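Local coordinates for protein dermonecrotic toxin (Pasteurella multocida, PDB 2EBF) that acts as a potent mitogen, induces bone resorption and is associated with severe atrophic rhinitis in pigs, and of which this is the C-terminal region, at residues K138-Q143 / E554-Q559; R153-T158 / D173-A178; G93-L98 / K127-P132; T182-P187 / D321-M326. All coordinates share one frame; numbering follows the deposited sequence.

Contact 1 (K138-Q143 / E554-Q559); sequences KKQILQ and ELENWQ. With GLC (alpha-D-glucopyranose), chain C; GLC (alpha-D-glucopyranose), chain B.
E556 OE1 is gripped by two groups. K139 NZ donates to E556 OE1 at 2.8 Å as a salt bridge, arriving on the syn lone pair, and a water donates to the same OE1 at 2.7 Å. E556 is the second residue of a type II beta turn, L555 to W558, closed by W558 N to L555 O, and this turn docks against helix 135-143. The same water donates to Q140 OE1 and accepts from Q143 NE2. K139 leaves its helix with CG anti to the backbone N (chi1 -167°) and bends only at its last torsion, which lets NZ serve E556 and also Q143 OE1, 2.6 Å away and one helical turn on. Q140 lies across E556 at about a right angle, the amide and carboxylate planes 69° apart. Beside the same helix are two glucose units of bound glycan, whose pocket includes K138, K139, L142 and Q143; there L142 CB lies 3.7 Å from O6 of one glucose, and Q143 CG is 3.6 Å from O2 of the other.

Contact 2 (R153-T158 / D173-A178); sequences RFLLRT and DLIRFA
L174 CD1 touches the rim of the F154 ring, near the ring plane, at 3.8 Å from CE2. T158 CG2 lies 4.1 Å from L174 CD1, so residues one turn apart on helix 151-164 hold that methyl together. Alongside, L155 CD2 packs at 3.9 Å on L174 CB and, as closely, on I175 CG1, while L155 CD1 is a looser 4.5 Å from A178 CB. The two helices form an antiparallel hairpin, 10.7 Å between the short axes and 168° between their directions, and no hydrogen bond crosses the apolar seam. F154 swings CG anti to its own N (chi1 172°), which carries the ring toward L174. Behind the ring, T158 OG1 sits over one face and donates to F154 O at 2.8 Å from above the carbonyl plane; T158 N reaches that oxygen from the opposite face, so F154 O takes two donors. Further out, F154 rests on L323 and L174 on M330, both of helix 312-333. On the faces turned away from the seam, D89 pairs with R153 and R157, and R176 NH1 bridges to D173 OD1.

Contact 3 (G93-L98 / K127-P132); sequences GLMHEL and KALYLP
M95 meets A128 and L129 with its tip: the chain bends at its last torsion (chi3 78°), and CE is tucked 3.4 Å from both A128 CB and L129 CD1, tighter than usual for carbon pairs. This is the packing of two helices of the membrane localization domain, 88-108 against the C-terminal end of 115-129. M95 and L129 run alongside, pointing opposite ways, which brings M95 CB 3.8 Å from L129 CD2. L129 CD2 also serves the next residue, lying over one face of the H96 imidazole in a CH-pi contact, 4.1 Å from the ring centroid and 14° off the normal. The H96 ring and that of Y130, the first residue to leave helical geometry, meet edge against edge with planes 74° apart, neither over the other's face. L142 of helix 135-143 and L156 of helix 151-164 touch both rings. H96 NE2 and Y130 OH share a hydrogen bond of 2.8 Å near the plane of each ring, and either may be the donor.

Contact 4 (T182-P187 / D321-M326); sequences TVISAP and DRLSLM
R322 turns CG anti to its carbonyl carbon (chi1 -59°) and then bends at both chi2 and chi3, a course that sends the guanidinium from helix 312-333 across to V183 at about a right angle. The partner is a type I beta turn, V183 to A186, in the loop after helix 171-180, so this contact fastens a turn of the C2 region onto a long helix. R322 NH2 lies 3.4 Å from V183 CG2, obliquely to the guanidinium plane. Two aspartates meet its charge: NH2 pairs with D181, whose carboxylate also accepts from the backbone N of V183 and I184, and NH1 with D464. Thus D181 positions both the turn and the arginine, and the buried guanidinium has an acidic partner on each terminal nitrogen. Next along, I184 CD1 lies 4.0 Å from L323 CG, the two side chains set obliquely, with F177 flanking both. At the exposed end a water joins T182 OG1 and R322 NH2, 2.8 Å from each, accepting from the arginine.

Overall arrangement
The contacts cluster round helices 135-143, 151-164 and 171-180, with contact 2 at the middle. It touches each of the others: its centre is 9 Å from that of contact 4, where F177 CE2 meets I184 CD1 at 3.7 Å, and 11 Å from that of contact 1, where W558 CH2 meets I175 CD1 at 3.8 Å. L156 joins it to contact 3, with CD2 3.6 Å from H96 CE1. Contacts 1 and 3 meet through Y130 OH, 3.3 Å from I141 CG2. Contact 4 touches neither: its nearest atoms are about 7 Å from contact 1 and about 11 Å from contact 3. Bound glycan lies directly on helix 135-143 of contact 1, while a glucose is about 7 Å from the Y130 side chain.

Contact 1 (K138-Q143 / E554-Q559)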
loop_
_atom_site.group_PDB
_atom_site.type_symbol
_atom_site.label_atom_id
_atom_site.label_comp_id
_atom_site.label_asym_id
_atom_site.label_seq_id
_atom_site.Cartn_x
_atom_site.Cartn_y
_atom_site.Cartn_z
ATOM N N LYS A 138 9.564 11.880 12.339
ATOM C CA LYS A 138 8.571 12.541 13.178
ATOM C C LYS A 138 8.067 13.819 12.514
ATOM O O LYS A 138 6.868 14.030 12.427
ATOM C CB LYS A 138 9.172 12.871 14.550
ATOM C CG LYS A 138 8.233 13.620 15.501
ATOM C CD LYS A 138 8.988 13.999 16.775
ATOM C CE LYS A 138 8.136 14.857 17.695
ATOM N NZ LYS A 138 8.865 15.154 18.974
ATOM N N LYS A 139 8.985 14.667 12.046
ATOM C CA LYS A 139 8.582 15.933 11.450
ATOM C C LYS A 139 7.673 15.705 10.241
ATOM O O LYS A 139 6.663 16.392 10.089
ATOM C CB LYS A 139 9.796 16.788 11.055
ATOM C CG LYS A 139 9.429 18.245 10.722
ATOM C CD LYS A 139 10.661 19.111 10.497
ATOM C CE LYS A 139 10.315 20.604 10.528
ATOM N NZ LYS A 139 9.672 21.060 9.275
ATOM N N GLN A 140 8.031 14.745 9.390
ATOM C CA GLN A 140 7.308 14.545 8.140
ATOM C C GLN A 140 5.899 14.036 8.452
ATOM O O GLN A 140 4.898 14.547 7.923
ATOM C CB GLN A 140 8.059 13.562 7.236
ATOM C CG GLN A 140 9.272 14.180 6.511
ATOM C CD GLN A 140 8.945 15.553 5.940
ATOM O OE1 GLN A 140 9.516 16.566 6.347
ATOM N NE2 GLN A 140 7.998 15.592 5.025
ATOM N N ILE A 141 5.840 13.065 9.348
ATOM C CA ILE A 141 4.584 12.396 9.688
ATOM C C ILE A 141 3.627 13.288 10.488
ATOM O O ILE A 141 2.436 13.378 10.160
ATOM C CB ILE A 141 4.840 11.085 10.434
ATOM C CG1 ILE A 141 5.494 10.055 9.498
ATOM C CG2 ILE A 141 3.515 10.540 11.004
ATOM C CD1 ILE A 141 5.805 8.716 10.184
ATOM N N LEU A 142 4.137 13.942 11.527
ATOM C CA LEU A 142 3.312 14.836 12.344
ATOM C C LEU A 142 2.943 16.189 11.700
ATOM O O LEU A 142 2.128 16.937 12.249
ATOM C CB LEU A 142 3.926 15.025 13.738
ATOM C CG LEU A 142 4.046 13.775 14.624
ATOM C CD1 LEU A 142 4.560 14.155 16.016
ATOM C CD2 LEU A 142 2.725 13.030 14.732
ATOM N N GLN A 143 3.519 16.504 10.544
ATOM C CA GLN A 143 3.091 17.680 9.777
ATOM C C GLN A 143 1.788 17.406 9.000
ATOM O O GLN A 143 1.064 18.346 8.644
ATOM C CB GLN A 143 4.209 18.192 8.850
ATOM C CG GLN A 143 5.215 19.089 9.588
ATOM C CD GLN A 143 6.416 19.553 8.768
ATOM O OE1 GLN A 143 7.106 20.487 9.187
ATOM N NE2 GLN A 143 6.680 18.912 7.617
ATOM N N GLU A 554 14.693 15.012 -1.905
ATOM C CA GLU A 554 14.766 14.403 -0.591
ATOM C C GLU A 554 13.772 15.064 0.379
ATOM O O GLU A 554 13.619 16.289 0.394
ATOM C CB GLU A 554 16.195 14.520 -0.054
ATOM C CG GLU A 554 16.482 13.606 1.101
ATOM C CD GLU A 554 17.006 12.245 0.684
ATOM O OE1 GLU A 554 16.904 11.862 -0.503
ATOM O OE2 GLU A 554 17.537 11.554 1.569
ATOM N N LEU A 555 13.079 14.252 1.171
ATOM C CA LEU A 555 12.273 14.796 2.265
ATOM C C LEU A 555 13.199 15.488 3.262
ATOM O O LEU A 555 14.359 15.093 3.421
ATOM C CB LEU A 555 11.448 13.706 2.943
ATOM C CG LEU A 555 10.333 13.081 2.089
ATOM C CD1 LEU A 555 9.688 11.904 2.832
ATOM C CD2 LEU A 555 9.269 14.127 1.671
ATOM N N GLU A 556 12.696 16.533 3.914
ATOM C CA GLU A 556 13.526 17.353 4.779
ATOM C C GLU A 556 14.351 16.519 5.764
ATOM O O GLU A 556 13.802 15.789 6.586
ATOM C CB GLU A 556 12.670 18.380 5.517
ATOM C CG GLU A 556 13.485 19.426 6.253
ATOM C CD GLU A 556 12.628 20.324 7.109
ATOM O OE1 GLU A 556 11.403 20.060 7.245
ATOM O OE2 GLU A 556 13.183 21.296 7.648
ATOM N N ASN A 557 15.675 16.630 5.647
ATOM C CA ASN A 557 16.619 16.007 6.579
ATOM C C ASN A 557 16.528 14.478 6.676
ATOM O O ASN A 557 16.962 13.891 7.675
ATOM C CB ASN A 557 16.504 16.660 7.975
ATOM C CG ASN A 557 16.871 18.127 7.971
ATOM O OD1 ASN A 557 17.778 18.559 7.246
ATOM N ND2 ASN A 557 16.186 18.910 8.803
ATOM N N TRP A 558 15.976 13.846 5.632
ATOM C CA TRP A 558 15.636 12.415 5.638
ATOM C C TRP A 558 16.823 11.530 5.963
ATOM O O TRP A 558 17.928 11.777 5.488
ATOM C CB TRP A 558 15.030 11.977 4.287
ATOM C CG TRP A 558 14.394 10.620 4.342
ATOM C CD1 TRP A 558 14.866 9.463 3.793
ATOM C CD2 TRP A 558 13.171 10.277 5.008
ATOM N NE1 TRP A 558 14.011 8.417 4.079
ATOM C CE2 TRP A 558 12.965 8.894 4.822
ATOM C CE3 TRP A 558 12.241 11.005 5.765
ATOM C CZ2 TRP A 558 11.858 8.223 5.349
ATOM C CZ3 TRP A 558 11.132 10.335 6.288
ATOM C CH2 TRP A 558 10.953 8.960 6.068
ATOM N N GLN A 559 16.577 10.522 6.798
ATOM C CA GLN A 559 17.564 9.500 7.114
ATOM C C GLN A 559 17.062 8.194 6.545
ATOM O O GLN A 559 15.883 7.855 6.711
ATOM C CB GLN A 559 17.733 9.329 8.633
ATOM C CG GLN A 559 18.251 10.562 9.372
ATOM C CD GLN A 559 19.532 11.117 8.756
ATOM O OE1 GLN A 559 20.510 10.397 8.597
ATOM N NE2 GLN A 559 19.530 12.387 8.436
HETATM C C1 GLC C . 3.579 20.000 15.124
HETATM C C2 GLC C . 4.427 20.910 16.013
HETATM C C3 GLC C . 5.632 21.457 15.244
HETATM C C4 GLC C . 6.428 20.334 14.563
HETATM C C5 GLC C . 5.515 19.378 13.776
HETATM C C6 GLC C . 6.260 18.123 13.334
HETATM O O2 GLC C . 3.616 22.005 16.450
HETATM O O3 GLC C . 6.481 22.197 16.132
HETATM O O4 GLC C . 7.417 20.902 13.691
HETATM O O5 GLC C . 4.388 18.955 14.563
HETATM O O6 GLC C . 6.654 17.375 14.497
HETATM C C1 GLC B . 1.873 20.217 13.417
HETATM C C2 GLC B . 1.581 21.064 12.179
HETATM C C3 GLC B . 1.161 22.474 12.614
HETATM C C4 GLC B . -0.036 22.416 13.561
HETATM C C5 GLC B . 0.230 21.458 14.728
HETATM C C6 GLC B . -1.042 21.203 15.526
HETATM O O1 GLC B . 2.988 20.799 14.096
HETATM O O2 GLC B . 2.743 21.111 11.341
HETATM O O3 GLC B . 0.837 23.304 11.498
HETATM O O4 GLC B . -0.318 23.740 14.053
HETATM O O5 GLC B . 0.708 20.186 14.263
HETATM O O6 GLC B . -1.998 20.569 14.668
HETATM O O HOH W 1 9.139 19.372 5.981
#

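Contact 2 (R153-T158 / D173-A178)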
loop_
_atom_site.group_PDB
_atom_site.type_symbol
_atom_site.label_atom_id
_atom_site.label_comp_id
_atom_site.label_asym_id
_atom_site.label_seq_id
_atom_site.Cartn_x
_atom_site.Cartn_y
_atom_site.Cartn_z
ATOM N N ARG A 153 -0.710 6.701 11.944
ATOM C CA ARG A 153 -0.637 5.329 12.420
ATOM C C ARG A 153 -0.023 4.403 11.375
ATOM O O ARG A 153 0.864 3.611 11.680
ATOM C CB ARG A 153 -2.032 4.829 12.775
ATOM C CG ARG A 153 -2.039 3.401 13.308
ATOM C CD ARG A 153 -3.468 2.913 13.552
ATOM N NE ARG A 153 -3.445 1.543 14.070
ATOM C CZ ARG A 153 -4.529 0.796 14.272
ATOM N NH1 ARG A 153 -5.730 1.277 13.997
ATOM N NH2 ARG A 153 -4.408 -0.438 14.741
ATOM N N PHE A 154 -0.512 4.510 10.141
ATOM C CA PHE A 154 -0.038 3.689 9.042
ATOM C C PHE A 154 1.428 3.997 8.744
ATOM O O PHE A 154 2.243 3.093 8.573
ATOM C CB PHE A 154 -0.884 3.948 7.788
ATOM C CG PHE A 154 -0.346 3.288 6.552
ATOM C CD1 PHE A 154 -0.810 2.038 6.159
ATOM C CD2 PHE A 154 0.645 3.907 5.790
ATOM C CE1 PHE A 154 -0.302 1.420 5.021
ATOM C CE2 PHE A 154 1.161 3.294 4.648
ATOM C CZ PHE A 154 0.692 2.057 4.267
ATOM N N LEU A 155 1.752 5.281 8.693
ATOM C CA LEU A 155 3.107 5.677 8.347
ATOM C C LEU A 155 4.126 5.278 9.407
ATOM O O LEU A 155 5.212 4.834 9.055
ATOM C CB LEU A 155 3.180 7.165 8.020
ATOM C CG LEU A 155 2.451 7.575 6.733
ATOM C CD1 LEU A 155 2.253 9.075 6.730
ATOM C CD2 LEU A 155 3.166 7.095 5.446
ATOM N N LEU A 156 3.789 5.423 10.687
ATOM C CA LEU A 156 4.726 4.997 11.749
ATOM C C LEU A 156 4.887 3.474 11.779
ATOM O O LEU A 156 5.978 2.967 11.994
ATOM C CB LEU A 156 4.328 5.532 13.131
ATOM C CG LEU A 156 5.292 5.173 14.269
ATOM C CD1 LEU A 156 6.678 5.790 14.031
ATOM C CD2 LEU A 156 4.732 5.690 15.555
ATOM N N ARG A 157 3.795 2.754 11.548
ATOM C CA ARG A 157 3.837 1.308 11.444
ATOM C C ARG A 157 4.782 0.877 10.346
ATOM O O ARG A 157 5.635 0.017 10.563
ATOM C CB ARG A 157 2.431 0.756 11.172
ATOM C CG ARG A 157 2.398 -0.697 10.771
ATOM C CD ARG A 157 1.091 -1.013 10.050
ATOM N NE ARG A 157 -0.067 -0.667 10.866
ATOM C CZ ARG A 157 -1.255 -0.309 10.384
ATOM N NH1 ARG A 157 -1.458 -0.232 9.072
ATOM N NH2 ARG A 157 -2.240 -0.014 11.218
ATOM N N THR A 158 4.646 1.500 9.177
ATOM C CA THR A 158 5.479 1.207 8.012
ATOM C C THR A 158 6.955 1.542 8.292
ATOM O O THR A 158 7.867 0.757 7.965
ATOM C CB THR A 158 4.950 1.975 6.761
ATOM O OG1 THR A 158 3.556 1.673 6.565
ATOM C CG2 THR A 158 5.739 1.619 5.497
ATOM N N ASP A 173 8.234 7.438 0.160
ATOM C CA ASP A 173 7.318 7.602 -0.964
ATOM C C ASP A 173 5.849 7.553 -0.520
ATOM O O ASP A 173 5.013 8.228 -1.106
ATOM C CB ASP A 173 7.604 6.564 -2.046
ATOM C CG ASP A 173 8.856 6.876 -2.839
ATOM O OD1 ASP A 173 9.172 8.072 -3.054
ATOM O OD2 ASP A 173 9.530 5.916 -3.247
ATOM N N LEU A 174 5.536 6.762 0.504
ATOM C CA LEU A 174 4.158 6.748 1.036
ATOM C C LEU A 174 3.834 8.089 1.721
ATOM O O LEU A 174 2.699 8.576 1.653
ATOM C CB LEU A 174 3.897 5.541 1.945
ATOM C CG LEU A 174 3.621 4.211 1.218
ATOM C CD1 LEU A 174 3.976 2.996 2.077
ATOM C CD2 LEU A 174 2.168 4.112 0.732
ATOM N N ILE A 175 4.846 8.702 2.342
ATOM C CA ILE A 175 4.703 10.067 2.863
ATOM C C ILE A 175 4.458 11.055 1.717
ATOM O O ILE A 175 3.573 11.900 1.817
ATOM C CB ILE A 175 5.929 10.504 3.718
ATOM C CG1 ILE A 175 5.939 9.753 5.055
ATOM C CG2 ILE A 175 5.956 12.038 3.922
ATOM C CD1 ILE A 175 7.282 9.865 5.833
ATOM N N ARG A 176 5.225 10.943 0.630
ATOM C CA ARG A 176 5.033 11.838 -0.518
ATOM C C ARG A 176 3.610 11.732 -1.081
ATOM O O ARG A 176 2.980 12.750 -1.388
ATOM C CB ARG A 176 6.071 11.573 -1.611
ATOM C CG ARG A 176 7.503 11.757 -1.149
ATOM C CD ARG A 176 8.456 11.619 -2.320
ATOM N NE ARG A 176 9.791 12.128 -2.022
ATOM C CZ ARG A 176 10.856 11.371 -1.773
ATOM N NH1 ARG A 176 10.770 10.046 -1.783
ATOM N NH2 ARG A 176 12.025 11.955 -1.534
ATOM N N PHE A 177 3.113 10.500 -1.203
ATOM C CA PHE A 177 1.720 10.257 -1.602
ATOM C C PHE A 177 0.732 10.958 -0.668
ATOM O O PHE A 177 -0.177 11.647 -1.133
ATOM C CB PHE A 177 1.430 8.748 -1.659
ATOM C CG PHE A 177 -0.047 8.404 -1.773
ATOM C CD1 PHE A 177 -0.760 8.712 -2.923
ATOM C CD2 PHE A 177 -0.704 7.768 -0.723
ATOM C CE1 PHE A 177 -2.115 8.406 -3.033
ATOM C CE2 PHE A 177 -2.056 7.441 -0.820
ATOM C CZ PHE A 177 -2.763 7.764 -1.978
ATOM N N ALA A 178 0.920 10.777 0.645
ATOM C CA ALA A 178 0.013 11.340 1.654
ATOM C C ALA A 178 -0.029 12.857 1.566
ATOM O O ALA A 178 -1.101 13.456 1.631
ATOM C CB ALA A 178 0.432 10.908 3.060
#

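Contact 3 (G93-L98 / K127-P132)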
loop_
_atom_site.group_PDB
_atom_site.type_symbol
_atom_site.label_atom_id
_atom_site.label_comp_id
_atom_site.label_asym_id
_atom_site.label_seq_id
_atom_site.Cartn_x
_atom_site.Cartn_y
_atom_site.Cartn_z
ATOM N N GLY A 93 -1.795 3.746 17.492
ATOM C CA GLY A 93 -2.943 4.359 16.793
ATOM C C GLY A 93 -3.741 5.270 17.702
ATOM O O GLY A 93 -4.056 6.394 17.332
ATOM N N LEU A 94 -4.085 4.766 18.886
ATOM C CA LEU A 94 -4.780 5.548 19.910
ATOM C C LEU A 94 -3.992 6.771 20.379
ATOM O O LEU A 94 -4.569 7.838 20.631
ATOM C CB LEU A 94 -5.108 4.657 21.108
ATOM C CG LEU A 94 -6.178 3.594 20.853
ATOM C CD1 LEU A 94 -6.118 2.513 21.933
ATOM C CD2 LEU A 94 -7.583 4.207 20.762
ATOM N N MET A 95 -2.683 6.600 20.525
ATOM C CA MET A 95 -1.799 7.720 20.885
ATOM C C MET A 95 -1.847 8.847 19.870
ATOM O O MET A 95 -1.980 10.011 20.245
ATOM C CB MET A 95 -0.377 7.224 21.095
ATOM C CG MET A 95 -0.259 6.448 22.388
ATOM S SD MET A 95 1.183 5.396 22.489
ATOM C CE MET A 95 2.461 6.600 22.876
ATOM N N HIS A 96 -1.779 8.505 18.588
ATOM C CA HIS A 96 -1.926 9.521 17.535
ATOM C C HIS A 96 -3.306 10.202 17.590
ATOM O O HIS A 96 -3.402 11.412 17.416
ATOM C CB HIS A 96 -1.682 8.925 16.144
ATOM C CG HIS A 96 -0.234 8.689 15.812
ATOM N ND1 HIS A 96 0.304 7.426 15.702
ATOM C CD2 HIS A 96 0.775 9.550 15.521
ATOM C CE1 HIS A 96 1.582 7.516 15.365
ATOM N NE2 HIS A 96 1.894 8.795 15.258
ATOM N N GLU A 97 -4.364 9.424 17.842
ATOM C CA GLU A 97 -5.712 9.962 18.016
ATOM C C GLU A 97 -5.778 10.966 19.170
ATOM O O GLU A 97 -6.385 12.043 19.026
ATOM C CB GLU A 97 -6.733 8.830 18.219
ATOM C CG GLU A 97 -6.966 7.962 16.966
ATOM C CD GLU A 97 -7.853 6.741 17.225
ATOM O OE1 GLU A 97 -8.317 6.560 18.357
ATOM O OE2 GLU A 97 -8.086 5.953 16.287
ATOM N N LEU A 98 -5.137 10.636 20.292
ATOM C CA LEU A 98 -5.090 11.545 21.444
ATOM C C LEU A 98 -4.369 12.838 21.099
ATOM O O LEU A 98 -4.790 13.923 21.516
ATOM C CB LEU A 98 -4.380 10.900 22.635
ATOM C CG LEU A 98 -4.920 11.194 24.052
ATOM C CD1 LEU A 98 -3.895 10.929 25.146
ATOM C CD2 LEU A 98 -5.630 12.550 24.247
ATOM N N LYS A 127 7.199 11.682 22.359
ATOM C CA LYS A 127 8.427 11.037 22.792
ATOM C C LYS A 127 8.285 9.518 22.939
ATOM O O LYS A 127 9.261 8.798 22.760
ATOM C CB LYS A 127 8.946 11.653 24.100
ATOM C CG LYS A 127 9.355 13.120 23.971
ATOM C CD LYS A 127 10.345 13.543 25.060
ATOM C CE LYS A 127 9.683 13.716 26.410
ATOM N NZ LYS A 127 10.680 14.104 27.467
ATOM N N ALA A 128 7.084 9.035 23.268
ATOM C CA ALA A 128 6.844 7.604 23.384
ATOM C C ALA A 128 6.824 6.902 22.023
ATOM O O ALA A 128 7.121 5.700 21.931
ATOM C CB ALA A 128 5.529 7.337 24.138
ATOM N N LEU A 129 6.444 7.643 20.986
ATOM C CA LEU A 129 6.300 7.102 19.629
ATOM C C LEU A 129 7.527 7.291 18.745
ATOM O O LEU A 129 7.887 6.396 17.973
ATOM C CB LEU A 129 5.130 7.787 18.950
ATOM C CG LEU A 129 3.765 7.094 18.886
ATOM C CD1 LEU A 129 3.658 5.876 19.789
ATOM C CD2 LEU A 129 2.712 8.113 19.159
ATOM N N TYR A 130 8.120 8.477 18.831
ATOM C CA TYR A 130 9.235 8.865 17.978
ATOM C C TYR A 130 10.491 8.961 18.818
ATOM O O TYR A 130 10.621 9.844 19.659
ATOM C CB TYR A 130 8.910 10.176 17.240
ATOM C CG TYR A 130 7.678 10.025 16.369
ATOM C CD1 TYR A 130 7.778 9.526 15.069
ATOM C CD2 TYR A 130 6.399 10.324 16.865
ATOM C CE1 TYR A 130 6.655 9.370 14.269
ATOM C CE2 TYR A 130 5.267 10.160 16.067
ATOM C CZ TYR A 130 5.405 9.675 14.774
ATOM O OH TYR A 130 4.293 9.484 13.989
ATOM N N LEU A 131 11.404 8.022 18.590
ATOM C CA LEU A 131 12.621 7.913 19.377
ATOM C C LEU A 131 13.568 9.034 18.911
ATOM O O LEU A 131 13.322 9.623 17.862
ATOM C CB LEU A 131 13.228 6.524 19.188
ATOM C CG LEU A 131 12.496 5.358 19.895
ATOM C CD1 LEU A 131 11.011 5.391 19.627
ATOM C CD2 LEU A 131 13.052 4.037 19.457
ATOM N N PRO A 132 14.614 9.354 19.696
ATOM C CA PRO A 132 15.508 10.465 19.319
ATOM C C PRO A 132 16.093 10.400 17.906
ATOM O O PRO A 132 16.317 11.446 17.287
ATOM C CB PRO A 132 16.629 10.378 20.362
ATOM C CG PRO A 132 15.963 9.770 21.554
ATOM C CD PRO A 132 15.028 8.746 20.977
#

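Contact 4 (T182-P187 / D321-M326)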
loop_
_atom_site.group_PDB
_atom_site.type_symbol
_atom_site.label_atom_id
_atom_site.label_comp_id
_atom_site.label_asym_id
_atom_site.label_seq_id
_atom_site.Cartn_x
_atom_site.Cartn_y
_atom_site.Cartn_z
ATOM N N THR A 182 -5.445 14.786 -1.954
ATOM C CA THR A 182 -6.433 15.832 -1.615
ATOM C C THR A 182 -7.316 15.509 -0.405
ATOM O O THR A 182 -7.996 16.398 0.127
ATOM C CB THR A 182 -7.331 16.226 -2.813
ATOM O OG1 THR A 182 -8.167 15.123 -3.183
ATOM C CG2 THR A 182 -6.483 16.659 -4.009
ATOM N N VAL A 183 -7.303 14.249 0.028
ATOM C CA VAL A 183 -8.042 13.847 1.218
ATOM C C VAL A 183 -7.094 13.785 2.417
ATOM O O VAL A 183 -7.283 14.505 3.397
ATOM C CB VAL A 183 -8.787 12.511 1.009
ATOM C CG1 VAL A 183 -9.394 12.002 2.317
ATOM C CG2 VAL A 183 -9.862 12.673 -0.071
ATOM N N ILE A 184 -6.061 12.952 2.316
ATOM C CA ILE A 184 -5.159 12.703 3.444
ATOM C C ILE A 184 -4.518 13.991 3.963
ATOM O O ILE A 184 -4.374 14.173 5.177
ATOM C CB ILE A 184 -4.037 11.678 3.079
ATOM C CG1 ILE A 184 -4.621 10.377 2.521
ATOM C CG2 ILE A 184 -3.145 11.388 4.299
ATOM C CD1 ILE A 184 -3.576 9.452 1.869
ATOM N N SER A 185 -4.131 14.885 3.052
ATOM C CA SER A 185 -3.399 16.080 3.454
ATOM C C SER A 185 -4.291 17.258 3.860
ATOM O O SER A 185 -3.784 18.321 4.210
ATOM C CB SER A 185 -2.454 16.531 2.334
ATOM O OG SER A 185 -3.192 17.048 1.235
ATOM N N ALA A 186 -5.605 17.079 3.795
ATOM C CA ALA A 186 -6.537 18.175 4.048
ATOM C C ALA A 186 -6.966 18.223 5.517
ATOM O O ALA A 186 -7.439 17.223 6.054
ATOM C CB ALA A 186 -7.764 18.047 3.134
ATOM N N PRO A 187 -6.808 19.391 6.174
ATOM C CA PRO A 187 -7.391 19.559 7.515
ATOM C C PRO A 187 -8.889 19.297 7.439
ATOM O O PRO A 187 -9.579 19.908 6.626
ATOM C CB PRO A 187 -7.110 21.024 7.846
ATOM C CG PRO A 187 -5.881 21.366 7.009
ATOM C CD PRO A 187 -6.087 20.598 5.726
ATOM N N ASP A 321 -7.590 3.197 3.642
ATOM C CA ASP A 321 -7.702 2.395 2.418
ATOM C C ASP A 321 -6.736 2.854 1.332
ATOM O O ASP A 321 -6.109 2.031 0.677
ATOM C CB ASP A 321 -9.135 2.406 1.873
ATOM C CG ASP A 321 -10.081 1.555 2.705
ATOM O OD1 ASP A 321 -9.613 0.906 3.663
ATOM O OD2 ASP A 321 -11.296 1.528 2.405
ATOM N N ARG A 322 -6.638 4.165 1.130
ATOM C CA ARG A 322 -5.765 4.712 0.090
ATOM C C ARG A 322 -4.301 4.390 0.383
ATOM O O ARG A 322 -3.548 4.032 -0.516
ATOM C CB ARG A 322 -5.938 6.222 -0.056
ATOM C CG ARG A 322 -7.348 6.650 -0.415
ATOM C CD ARG A 322 -7.482 7.201 -1.799
ATOM N NE ARG A 322 -7.320 8.646 -1.836
ATOM C CZ ARG A 322 -8.243 9.536 -2.205
ATOM N NH1 ARG A 322 -9.469 9.181 -2.581
ATOM N NH2 ARG A 322 -7.920 10.817 -2.186
ATOM N N LEU A 323 -3.894 4.513 1.638
ATOM C CA LEU A 323 -2.507 4.187 1.977
ATOM C C LEU A 323 -2.203 2.709 1.771
ATOM O O LEU A 323 -1.153 2.354 1.243
ATOM C CB LEU A 323 -2.173 4.622 3.404
ATOM C CG LEU A 323 -2.078 6.139 3.546
ATOM C CD1 LEU A 323 -2.282 6.517 4.988
ATOM C CD2 LEU A 323 -0.713 6.638 2.997
ATOM N N SER A 324 -3.127 1.849 2.188
ATOM C CA SER A 324 -2.969 0.418 1.982
ATOM C C SER A 324 -2.951 0.054 0.504
ATOM O O SER A 324 -2.207 -0.827 0.109
ATOM C CB SER A 324 -4.101 -0.365 2.663
ATOM O OG SER A 324 -4.093 -0.129 4.067
ATOM N N LEU A 325 -3.788 0.692 -0.305
ATOM C CA LEU A 325 -3.819 0.370 -1.736
ATOM C C LEU A 325 -2.562 0.841 -2.451
ATOM O O LEU A 325 -2.020 0.121 -3.291
ATOM C CB LEU A 325 -5.073 0.931 -2.419
ATOM C CG LEU A 325 -6.394 0.274 -1.993
ATOM C CD1 LEU A 325 -7.586 1.011 -2.597
ATOM C CD2 LEU A 325 -6.437 -1.206 -2.368
ATOM N N MET A 326 -2.109 2.045 -2.107
ATOM C CA MET A 326 -0.858 2.600 -2.651
ATOM C C MET A 326 0.342 1.714 -2.350
ATOM O O MET A 326 1.187 1.474 -3.215
ATOM C CB MET A 326 -0.624 4.008 -2.106
ATOM C CG MET A 326 0.546 4.759 -2.770
ATOM S SD MET A 326 0.318 4.895 -4.557
ATOM C CE MET A 326 1.556 6.155 -4.911
HETATM O O HOH W 2 -8.756 12.593 -4.143
#